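Local coordinates for protein tapirin (Caldicellulosiruptor kristjanssonii, PDB 6N2B) that probably binds cellulose through its beta-helical C-terminal domain, a role consistent with adhesion of the cell to plant material, at residues N274-N283 with L298-Y309; V336-T347 with C357-V368. All blocks are in the same frame, centred on the assembly; numbering follows the deposited sequence. Where two conformers were deposited one is given.

Contacts 1 and 2 join neighbouring coils at two levels of the same parallel beta-helix. Their centres lie about 13 Å apart and their nearest atoms about 5 Å apart, without touching. Strands 275-278 and 300-303 of contact 1 and strands 338-341 and 359-363 of contact 2 belong to one eight-stranded parallel sheet, with strand 319-322 between the two pairs. A second face is shared as well, through strands 307-311, 346-349 and 367-370. The contacts follow one another along the chain, contact 1 closing before contact 2 opens, so the order in sequence is the order along the helix. Both lie away from the calcium site and extend the elongated solenoid one coil at a time.

Contact 1. Residues N274-N283 with L298-Y309; sequences NKLVFNGAPN and LGGMELNGYGYY
Phe278 and Leu303 lie side by side within two adjacent coils of the parallel beta-helix, where strands 275-278 and 300-303 pair from Leu276 with Met301 to Phe278 with Leu303. Phe278 CD1 meets Leu303 CD2 at 3.5 Å. With CG beside its own backbone N (chi1 -75°), the Phe278 ring offers one face to Tyr309, whose CE1 edge approaches in a T-shaped pair, ring centroids 4.9 Å apart and planes at 65°. The Tyr309 hydroxyl is bonded to Asn287, which helps hold the far end of that ring, and also makes a weak bond to Asn304 O. Leu276 and Met301 point the same way on this inner side, CD2 to SD 4.0 Å. On the other side of the sheet Glu302 runs extended beside Val277, its OE1 3.7 Å from Val277 CG1.

Beyond the strands, Ala281 N donates to Gly305 O at 3.0 Å, and the chain then passes over one face of the Tyr306 ring with Asn283 CA and CB. Ala281 O lies in plane at its edge, and Tyr325 of the next coil brings a nearly parallel ring. A serine at Tyr306 would probably leave the Asn283 backbone without the ring it rests against and Tyr325 without its aromatic neighbour.

Asn304 ties the turn to the strand: its ND2 reaches Glu302 OE2 at 2.6 Å, nearly in its own amide plane, and bonds weakly to Phe278 O.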
loop_
_atom_site.group_PDB
_atom_site.type_symbol
_atom_site.label_atom_id
_atom_site.label_comp_id
_atom_site.label_asym_id
_atom_site.label_seq_id
_atom_site.Cartn_x
_atom_site.Cartn_y
_atom_site.Cartn_z
ATOM N N ASN A 274 -9.065 -7.208 6.061
ATOM C CA ASN A 274 -9.870 -7.001 7.263
ATOM C C ASN A 274 -10.121 -5.526 7.560
ATOM O O ASN A 274 -11.260 -5.068 7.414
ATOM C CB ASN A 274 -9.231 -7.698 8.460
ATOM C CG ASN A 274 -10.022 -7.487 9.734
ATOM O OD1 ASN A 274 -11.185 -7.899 9.833
ATOM N ND2 ASN A 274 -9.404 -6.826 10.715
ATOM N N LYS A 275 -9.110 -4.771 7.997
ATOM C CA LYS A 275 -9.311 -3.418 8.509
ATOM C C LYS A 275 -8.239 -2.462 7.973
ATOM O O LYS A 275 -7.080 -2.852 7.780
ATOM C CB LYS A 275 -9.331 -3.443 10.063
ATOM C CG LYS A 275 -8.434 -2.437 10.783
ATOM C CD LYS A 275 -8.499 -2.600 12.318
ATOM C CE LYS A 275 -7.445 -3.578 12.852
ATOM N NZ LYS A 275 -7.373 -3.613 14.349
ATOM N N LEU A 276 -8.642 -1.214 7.710
ATOM C CA LEU A 276 -7.736 -0.136 7.321
ATOM C C LEU A 276 -7.957 1.035 8.267
ATOM O O LEU A 276 -9.101 1.393 8.559
ATOM C CB LEU A 276 -7.963 0.295 5.864
ATOM C CG LEU A 276 -7.342 1.600 5.349
ATOM C CD1 LEU A 276 -5.830 1.610 5.571
ATOM C CD2 LEU A 276 -7.666 1.791 3.870
ATOM N N VAL A 277 -6.875 1.616 8.771
ATOM C CA VAL A 277 -6.989 2.671 9.766
ATOM C C VAL A 277 -5.983 3.759 9.434
ATOM O O VAL A 277 -4.772 3.520 9.476
ATOM C CB VAL A 277 -6.758 2.154 11.199
ATOM C CG1 VAL A 277 -6.963 3.262 12.205
ATOM C CG2 VAL A 277 -7.694 1.010 11.510
ATOM N N PHE A 278 -6.475 4.946 9.097
ATOM C CA PHE A 278 -5.663 6.155 9.146
ATOM C C PHE A 278 -5.802 6.735 10.544
ATOM O O PHE A 278 -6.882 7.184 10.929
ATOM C CB PHE A 278 -6.104 7.160 8.096
ATOM C CG PHE A 278 -5.677 6.806 6.724
ATOM C CD1 PHE A 278 -6.394 5.890 5.984
ATOM C CD2 PHE A 278 -4.551 7.388 6.163
ATOM C CE1 PHE A 278 -6.000 5.558 4.705
ATOM C CE2 PHE A 278 -4.157 7.065 4.884
ATOM C CZ PHE A 278 -4.890 6.148 4.153
ATOM N N ASN A 279 -4.712 6.731 11.303
ATOM C CA ASN A 279 -4.832 6.960 12.734
ATOM C C ASN A 279 -5.022 8.427 13.095
ATOM O O ASN A 279 -5.654 8.729 14.112
ATOM C CB ASN A 279 -3.610 6.408 13.442
ATOM C CG ASN A 279 -3.975 5.685 14.692
ATOM O OD1 ASN A 279 -4.574 4.610 14.635
ATOM N ND2 ASN A 279 -3.638 6.268 15.843
ATOM N N GLY A 280 -4.480 9.340 12.301
ATOM C CA GLY A 280 -4.642 10.745 12.601
ATOM C C GLY A 280 -3.480 11.630 12.205
ATOM O O GLY A 280 -2.322 11.366 12.544
ATOM N N ALA A 281 -3.793 12.715 11.508
ATOM C CA ALA A 281 -2.797 13.655 11.044
ATOM C C ALA A 281 -2.996 15.023 11.683
ATOM O O ALA A 281 -4.136 15.441 11.914
ATOM C CB ALA A 281 -2.858 13.799 9.518
ATOM N N PRO A 282 -1.910 15.719 12.013
ATOM C CA PRO A 282 -2.014 17.133 12.379
ATOM C C PRO A 282 -2.531 17.956 11.214
ATOM O O PRO A 282 -2.213 17.684 10.054
ATOM C CB PRO A 282 -0.569 17.517 12.709
ATOM C CG PRO A 282 0.093 16.248 13.043
ATOM C CD PRO A 282 -0.550 15.197 12.203
ATOM N N ASN A 283 -3.323 18.990 11.532
ATOM C CA ASN A 283 -3.825 19.884 10.489
ATOM C C ASN A 283 -2.693 20.561 9.734
ATOM O O ASN A 283 -2.909 21.096 8.636
ATOM C CB ASN A 283 -4.759 20.931 11.099
ATOM C CG ASN A 283 -4.011 22.054 11.805
ATOM O OD1 ASN A 283 -3.092 21.812 12.592
ATOM N ND2 ASN A 283 -4.415 23.294 11.534
ATOM N N LEU A 298 -14.493 -7.089 7.282
ATOM C CA LEU A 298 -15.320 -6.806 8.457
ATOM C C LEU A 298 -14.739 -5.740 9.380
ATOM O O LEU A 298 -15.499 -5.108 10.127
ATOM C CB LEU A 298 -15.551 -8.095 9.248
ATOM C CG LEU A 298 -16.311 -9.179 8.475
ATOM C CD1 LEU A 298 -16.223 -10.514 9.164
ATOM C CD2 LEU A 298 -17.776 -8.794 8.251
ATOM N N GLY A 299 -13.425 -5.516 9.354
ATOM C CA GLY A 299 -12.828 -4.563 10.274
ATOM C C GLY A 299 -13.020 -3.105 9.904
ATOM O O GLY A 299 -12.805 -2.235 10.755
ATOM N N GLY A 300 -13.374 -2.819 8.648
ATOM C CA GLY A 300 -13.790 -1.487 8.248
ATOM C C GLY A 300 -12.681 -0.609 7.695
ATOM O O GLY A 300 -11.624 -1.063 7.246
ATOM N N MET A 301 -12.964 0.695 7.712
ATOM C CA MET A 301 -12.048 1.735 7.255
ATOM C C MET A 301 -12.248 2.937 8.159
ATOM O O MET A 301 -13.285 3.599 8.083
ATOM C CB MET A 301 -12.298 2.129 5.806
ATOM C CG MET A 301 -11.411 3.282 5.357
ATOM S SD MET A 301 -11.277 3.391 3.562
ATOM C CE MET A 301 -12.842 4.187 3.169
ATOM N N GLU A 302 -11.268 3.217 9.004
ATOM C CA GLU A 302 -11.333 4.321 9.948
ATOM C C GLU A 302 -10.500 5.464 9.387
ATOM O O GLU A 302 -9.265 5.391 9.351
ATOM C CB GLU A 302 -10.835 3.874 11.318
ATOM C CG GLU A 302 -10.987 4.890 12.416
ATOM C CD GLU A 302 -10.416 4.385 13.722
ATOM O OE1 GLU A 302 -10.311 3.142 13.881
ATOM O OE2 GLU A 302 -10.064 5.227 14.583
ATOM N N LEU A 303 -11.180 6.514 8.936
ATOM C CA LEU A 303 -10.526 7.667 8.330
ATOM C C LEU A 303 -10.512 8.791 9.359
ATOM O O LEU A 303 -11.344 9.699 9.344
ATOM C CB LEU A 303 -11.243 8.074 7.047
ATOM C CG LEU A 303 -11.266 6.954 6.015
ATOM C CD1 LEU A 303 -12.043 7.351 4.760
ATOM C CD2 LEU A 303 -9.845 6.558 5.663
ATOM N N ASN A 304 -9.561 8.706 10.285
ATOM C CA ASN A 304 -9.337 9.822 11.185
ATOM C C ASN A 304 -8.687 10.949 10.422
ATOM O O ASN A 304 -8.148 10.766 9.335
ATOM C CB ASN A 304 -8.469 9.432 12.372
ATOM C CG ASN A 304 -9.241 8.667 13.404
ATOM O OD1 ASN A 304 -10.050 9.244 14.138
ATOM N ND2 ASN A 304 -9.028 7.351 13.451
ATOM N N GLY A 305 -8.718 12.129 11.017
ATOM C CA GLY A 305 -8.790 13.347 10.260
ATOM C C GLY A 305 -7.543 14.200 10.270
ATOM O O GLY A 305 -6.498 13.852 10.826
ATOM N N TYR A 306 -7.743 15.410 9.749
ATOM C CA TYR A 306 -6.824 16.205 8.959
ATOM C C TYR A 306 -6.338 15.330 7.821
ATOM O O TYR A 306 -5.279 14.698 7.876
ATOM C CB TYR A 306 -5.762 16.820 9.846
ATOM C CG TYR A 306 -6.457 17.876 10.672
ATOM C CD1 TYR A 306 -7.350 18.763 10.064
ATOM C CD2 TYR A 306 -6.314 17.935 12.058
ATOM C CE1 TYR A 306 -8.037 19.712 10.803
ATOM C CE2 TYR A 306 -7.001 18.892 12.809
ATOM C CZ TYR A 306 -7.860 19.774 12.174
ATOM O OH TYR A 306 -8.542 20.717 12.907
ATOM N N GLY A 307 -7.183 15.261 6.803
ATOM C CA GLY A 307 -6.947 14.448 5.641
ATOM C C GLY A 307 -8.059 14.625 4.635
ATOM O O GLY A 307 -9.201 14.914 5.004
ATOM N N TYR A 308 -7.732 14.467 3.359
ATOM C CA TYR A 308 -8.714 14.460 2.287
ATOM C C TYR A 308 -8.639 13.093 1.630
ATOM O O TYR A 308 -7.655 12.775 0.953
ATOM C CB TYR A 308 -8.447 15.589 1.296
ATOM C CG TYR A 308 -8.741 16.935 1.900
ATOM C CD1 TYR A 308 -7.810 17.562 2.738
ATOM C CD2 TYR A 308 -9.961 17.573 1.666
ATOM C CE1 TYR A 308 -8.079 18.800 3.315
ATOM C CE2 TYR A 308 -10.247 18.811 2.235
ATOM C CZ TYR A 308 -9.304 19.420 3.059
ATOM O OH TYR A 308 -9.591 20.649 3.624
ATOM N N TYR A 309 -9.669 12.290 1.837
ATOM C CA TYR A 309 -9.711 10.909 1.390
ATOM C C TYR A 309 -10.738 10.778 0.274
ATOM O O TYR A 309 -11.927 11.009 0.496
ATOM C CB TYR A 309 -10.072 10.007 2.560
ATOM C CG TYR A 309 -9.174 10.168 3.758
ATOM C CD1 TYR A 309 -7.994 9.433 3.869
ATOM C CD2 TYR A 309 -9.505 11.035 4.791
ATOM C CE1 TYR A 309 -7.169 9.567 4.972
ATOM C CE2 TYR A 309 -8.677 11.178 5.905
ATOM C CZ TYR A 309 -7.512 10.439 5.992
ATOM O OH TYR A 309 -6.677 10.565 7.096
#

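Contact 2. Residues V336-T347 with C357-V368; sequences VKKLTVTDNGRT and CDQLEVRNNGRV
Two successive coils of the parallel beta-helix meet here, strand 338-341 against 359-363 and, past a turn in each coil, Arg346-Thr347 against Arg367-Val368. The strands run 6° from parallel, and equivalent positions stack one over the next. Backbone bonds run along the paired strands, weaker near the corner and the turn and strong in the middle, as from Glu361 N to Leu339 O, almost straight at 174°.

Inside the helix, Leu339 and Leu360 adopt the same conformation and point the same way, so that Leu339 CD2 lies 4.1 Å from Leu360 CD1. Val341 sends its two branches to different partners: CG2 meets Val368 CG2 at 3.9 Å, while CG1 packs on the CA of Gly366, where a side chain would run into Val341 O.

The outer side is charged. Lys338 is extended along its whole length and crosses the side chain of Gln359 to form a salt bridge, its NZ 2.6 Å from Glu361 OE2 and nearly in line with the C-O bond. The other carboxylate oxygen, Glu361 OE1, takes a second salt bridge from Arg363 NE at 2.9 Å, from above the carboxylate plane; a bend at chi3 (-56°) turns the arginine end back toward it.

Both coils turn through a type I' beta turn, Thr342-Gly345 and Arg363-Gly366. Asn344 and Asn365 lie alongside each other with amide planes 11° apart, and Asn344 also touches Tyr325 of the preceding coil. Next to these turns, Arg367 NH2 lies over one face of the Arg346 guanidinium, whose NE is bonded to Asn327.

Lys338, Glu361 and Arg363 thus form a salt-bridge network in which Glu361 has two positive partners, one from each coil, and its carboxylate probably offsets part of their charge.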
loop_
_atom_site.group_PDB
_atom_site.type_symbol
_atom_site.label_atom_id
_atom_site.label_comp_id
_atom_site.label_asym_id
_atom_site.label_seq_id
_atom_site.Cartn_x
_atom_site.Cartn_y
_atom_site.Cartn_z
ATOM N N VAL A 336 -21.490 -0.274 1.602
ATOM C CA VAL A 336 -20.847 -0.532 2.882
ATOM C C VAL A 336 -21.895 -1.013 3.875
ATOM O O VAL A 336 -23.096 -0.834 3.679
ATOM C CB VAL A 336 -20.118 0.713 3.435
ATOM C CG1 VAL A 336 -19.348 1.398 2.341
ATOM C CG2 VAL A 336 -21.101 1.669 4.090
ATOM N N LYS A 337 -21.416 -1.659 4.939
ATOM C CA LYS A 337 -22.293 -2.079 6.025
ATOM C C LYS A 337 -22.796 -0.871 6.806
ATOM O O LYS A 337 -23.989 -0.762 7.113
ATOM C CB LYS A 337 -21.546 -3.052 6.952
ATOM C CG LYS A 337 -22.389 -3.754 8.045
ATOM C CD LYS A 337 -23.376 -4.745 7.416
ATOM C CE LYS A 337 -23.835 -5.808 8.403
ATOM N NZ LYS A 337 -25.220 -6.283 8.095
ATOM N N LYS A 338 -21.898 0.048 7.128
ATOM C CA LYS A 338 -22.234 1.206 7.934
ATOM C C LYS A 338 -21.325 2.360 7.529
ATOM O O LYS A 338 -20.156 2.163 7.182
ATOM C CB LYS A 338 -22.102 0.902 9.438
ATOM C CG LYS A 338 -22.886 1.857 10.330
ATOM C CD LYS A 338 -22.722 1.582 11.816
ATOM C CE LYS A 338 -23.585 2.571 12.629
ATOM N NZ LYS A 338 -23.481 2.476 14.118
ATOM N N LEU A 339 -21.885 3.562 7.527
ATOM C CA LEU A 339 -21.105 4.784 7.430
ATOM C C LEU A 339 -21.415 5.580 8.676
ATOM O O LEU A 339 -22.587 5.819 8.973
ATOM C CB LEU A 339 -21.456 5.585 6.178
ATOM C CG LEU A 339 -20.873 7.003 6.175
ATOM C CD1 LEU A 339 -19.339 6.976 6.078
ATOM C CD2 LEU A 339 -21.480 7.858 5.070
ATOM N N THR A 340 -20.389 5.938 9.436
ATOM C CA THR A 340 -20.600 6.788 10.597
ATOM C C THR A 340 -19.669 7.983 10.489
ATOM O O THR A 340 -18.468 7.825 10.273
ATOM C CB THR A 340 -20.411 6.031 11.938
ATOM O OG1 THR A 340 -19.042 6.048 12.350
ATOM C CG2 THR A 340 -20.861 4.608 11.813
ATOM N N VAL A 341 -20.235 9.175 10.599
ATOM C CA VAL A 341 -19.480 10.417 10.621
ATOM C C VAL A 341 -19.656 11.026 12.005
ATOM O O VAL A 341 -20.786 11.216 12.466
ATOM C CB VAL A 341 -19.939 11.369 9.506
ATOM C CG1 VAL A 341 -18.993 12.553 9.373
ATOM C CG2 VAL A 341 -20.021 10.612 8.203
ATOM N N THR A 342 -18.547 11.298 12.685
ATOM C CA THR A 342 -18.567 11.806 14.050
ATOM C C THR A 342 -17.453 12.822 14.195
ATOM O O THR A 342 -16.575 12.937 13.339
ATOM C CB THR A 342 -18.356 10.685 15.083
ATOM O OG1 THR A 342 -18.960 9.476 14.619
ATOM C CG2 THR A 342 -18.949 11.050 16.451
ATOM N N ASP A 343 -17.494 13.553 15.303
ATOM C CA ASP A 343 -16.353 14.323 15.782
ATOM C C ASP A 343 -15.768 15.193 14.671
ATOM O O ASP A 343 -14.559 15.235 14.447
ATOM C CB ASP A 343 -15.293 13.394 16.393
ATOM C CG ASP A 343 -15.883 12.399 17.414
ATOM O OD1 ASP A 343 -16.501 12.811 18.429
ATOM O OD2 ASP A 343 -15.736 11.184 17.192
ATOM N N ASN A 344 -16.661 15.874 13.955
ATOM C CA ASN A 344 -16.352 16.878 12.938
ATOM C C ASN A 344 -15.873 16.294 11.625
ATOM O O ASN A 344 -15.273 17.010 10.824
ATOM C CB ASN A 344 -15.317 17.888 13.423
ATOM C CG ASN A 344 -15.882 18.825 14.437
ATOM O OD1 ASN A 344 -15.537 18.763 15.616
ATOM N ND2 ASN A 344 -16.772 19.706 13.993
ATOM N N GLY A 345 -16.134 15.025 11.363
ATOM C CA GLY A 345 -15.878 14.479 10.051
ATOM C C GLY A 345 -16.784 15.092 8.994
ATOM O O GLY A 345 -17.655 15.925 9.262
ATOM N N ARG A 346 -16.550 14.665 7.750
ATOM C CA ARG A 346 -17.392 15.042 6.617
ATOM C C ARG A 346 -17.292 13.983 5.531
ATOM O O ARG A 346 -16.190 13.594 5.140
ATOM C CB ARG A 346 -17.006 16.407 6.035
ATOM C CG ARG A 346 -17.778 16.705 4.764
ATOM C CD ARG A 346 -17.832 18.182 4.439
ATOM N NE ARG A 346 -16.513 18.762 4.214
ATOM C CZ ARG A 346 -16.302 19.913 3.579
ATOM N NH1 ARG A 346 -17.329 20.617 3.103
ATOM N NH2 ARG A 346 -15.058 20.360 3.425
ATOM N N THR A 347 -18.438 13.527 5.042
ATOM C CA THR A 347 -18.491 12.609 3.917
ATOM C C THR A 347 -19.378 13.220 2.854
ATOM O O THR A 347 -20.550 13.501 3.122
ATOM C CB THR A 347 -19.025 11.244 4.323
ATOM O OG1 THR A 347 -18.217 10.717 5.376
ATOM C CG2 THR A 347 -18.985 10.305 3.143
ATOM N N CYS A 357 -25.713 1.988 2.104
ATOM C CA CYS A 357 -25.240 1.454 3.370
ATOM C C CYS A 357 -26.413 0.868 4.130
ATOM O O CYS A 357 -27.512 1.416 4.086
ATOM C CB CYS A 357 -24.553 2.521 4.215
ATOM S SG CYS A 357 -25.538 4.004 4.530
ATOM N N ASP A 358 -26.187 -0.259 4.812
ATOM C CA ASP A 358 -27.250 -0.839 5.623
ATOM C C ASP A 358 -27.621 0.098 6.762
ATOM O O ASP A 358 -28.799 0.220 7.118
ATOM C CB ASP A 358 -26.829 -2.211 6.153
ATOM C CG ASP A 358 -27.895 -2.854 7.044
ATOM O OD1 ASP A 358 -28.915 -3.354 6.503
ATOM O OD2 ASP A 358 -27.714 -2.860 8.287
ATOM N N GLN A 359 -26.636 0.794 7.322
ATOM C CA GLN A 359 -26.881 1.753 8.386
ATOM C C GLN A 359 -26.109 3.041 8.138
ATOM O O GLN A 359 -25.007 3.035 7.578
ATOM C CB GLN A 359 -26.496 1.180 9.750
ATOM C CG GLN A 359 -27.522 0.223 10.294
ATOM C CD GLN A 359 -27.034 -0.481 11.521
ATOM O OE1 GLN A 359 -26.559 0.153 12.473
ATOM N NE2 GLN A 359 -27.136 -1.808 11.513
ATOM N N LEU A 360 -26.699 4.149 8.578
ATOM C CA LEU A 360 -26.071 5.458 8.495
ATOM C C LEU A 360 -26.198 6.150 9.841
ATOM O O LEU A 360 -27.310 6.390 10.316
ATOM C CB LEU A 360 -26.713 6.296 7.395
ATOM C CG LEU A 360 -26.404 7.791 7.427
ATOM C CD1 LEU A 360 -24.914 8.037 7.283
ATOM C CD2 LEU A 360 -27.175 8.467 6.321
ATOM N N GLU A 361 -25.065 6.473 10.451
ATOM C CA GLU A 361 -25.018 7.174 11.724
ATOM C C GLU A 361 -24.236 8.465 11.541
ATOM O O GLU A 361 -23.142 8.445 10.976
ATOM C CB GLU A 361 -24.364 6.298 12.799
ATOM C CG GLU A 361 -24.436 6.866 14.219
ATOM C CD GLU A 361 -23.547 6.113 15.200
ATOM O OE1 GLU A 361 -22.809 6.777 15.970
ATOM O OE2 GLU A 361 -23.584 4.860 15.193
ATOM N N VAL A 362 -24.803 9.584 11.992
ATOM C CA VAL A 362 -24.129 10.880 12.011
ATOM C C VAL A 362 -24.275 11.456 13.414
ATOM O O VAL A 362 -25.323 11.300 14.050
ATOM C CB VAL A 362 -24.698 11.847 10.950
ATOM C CG1 VAL A 362 -23.845 13.126 10.853
ATOM C CG2 VAL A 362 -24.799 11.156 9.600
ATOM N N ARG A 363 -23.232 12.129 13.896
ATOM C CA ARG A 363 -23.096 12.366 15.324
ATOM C C ARG A 363 -22.076 13.474 15.539
ATOM O O ARG A 363 -21.310 13.805 14.633
ATOM C CB ARG A 363 -22.672 11.069 16.026
ATOM C CG ARG A 363 -22.772 11.026 17.536
ATOM C CD ARG A 363 -22.945 9.585 18.008
ATOM N NE ARG A 363 -24.104 8.925 17.391
ATOM C CZ ARG A 363 -25.362 8.989 17.845
ATOM N NH1 ARG A 363 -25.657 9.686 18.945
ATOM N NH2 ARG A 363 -26.336 8.349 17.197
ATOM N N ASN A 364 -22.105 14.057 16.743
ATOM C CA ASN A 364 -21.111 15.013 17.228
ATOM C C ASN A 364 -20.533 15.904 16.132
ATOM O O ASN A 364 -19.322 15.877 15.889
ATOM C CB ASN A 364 -19.963 14.279 17.929
ATOM C CG ASN A 364 -20.425 13.467 19.129
ATOM O OD1 ASN A 364 -21.498 13.709 19.686
ATOM N ND2 ASN A 364 -19.605 12.497 19.538
ATOM N N ASN A 365 -21.388 16.673 15.456
ATOM C CA ASN A 365 -21.011 17.633 14.416
ATOM C C ASN A 365 -20.465 16.987 13.153
ATOM O O ASN A 365 -19.885 17.684 12.311
ATOM C CB ASN A 365 -20.005 18.677 14.918
ATOM C CG ASN A 365 -20.649 19.697 15.832
ATOM O OD1 ASN A 365 -20.225 19.858 16.978
ATOM N ND2 ASN A 365 -21.693 20.382 15.339
ATOM N N GLY A 366 -20.635 15.680 12.986
ATOM C CA GLY A 366 -20.429 15.094 11.678
ATOM C C GLY A 366 -21.364 15.713 10.656
ATOM O O GLY A 366 -22.458 16.182 10.983
ATOM N N ARG A 367 -20.916 15.738 9.405
ATOM C CA ARG A 367 -21.705 16.270 8.305
ATOM C C ARG A 367 -21.674 15.289 7.148
ATOM O O ARG A 367 -20.622 14.733 6.831
ATOM C CB ARG A 367 -21.176 17.641 7.856
ATOM C CG ARG A 367 -21.011 18.633 9.000
ATOM C CD ARG A 367 -21.145 20.087 8.544
ATOM N NE ARG A 367 -20.296 20.434 7.398
ATOM C CZ ARG A 367 -18.959 20.428 7.399
ATOM N NH1 ARG A 367 -18.274 20.077 8.486
ATOM N NH2 ARG A 367 -18.297 20.774 6.302
ATOM N N VAL A 368 -22.825 15.057 6.528
ATOM C CA VAL A 368 -22.888 14.346 5.254
ATOM C C VAL A 368 -23.479 15.301 4.235
ATOM O O VAL A 368 -24.579 15.824 4.437
ATOM C CB VAL A 368 -23.727 13.066 5.328
ATOM C CG1 VAL A 368 -24.172 12.657 3.914
ATOM C CG2 VAL A 368 -22.963 11.960 6.002
#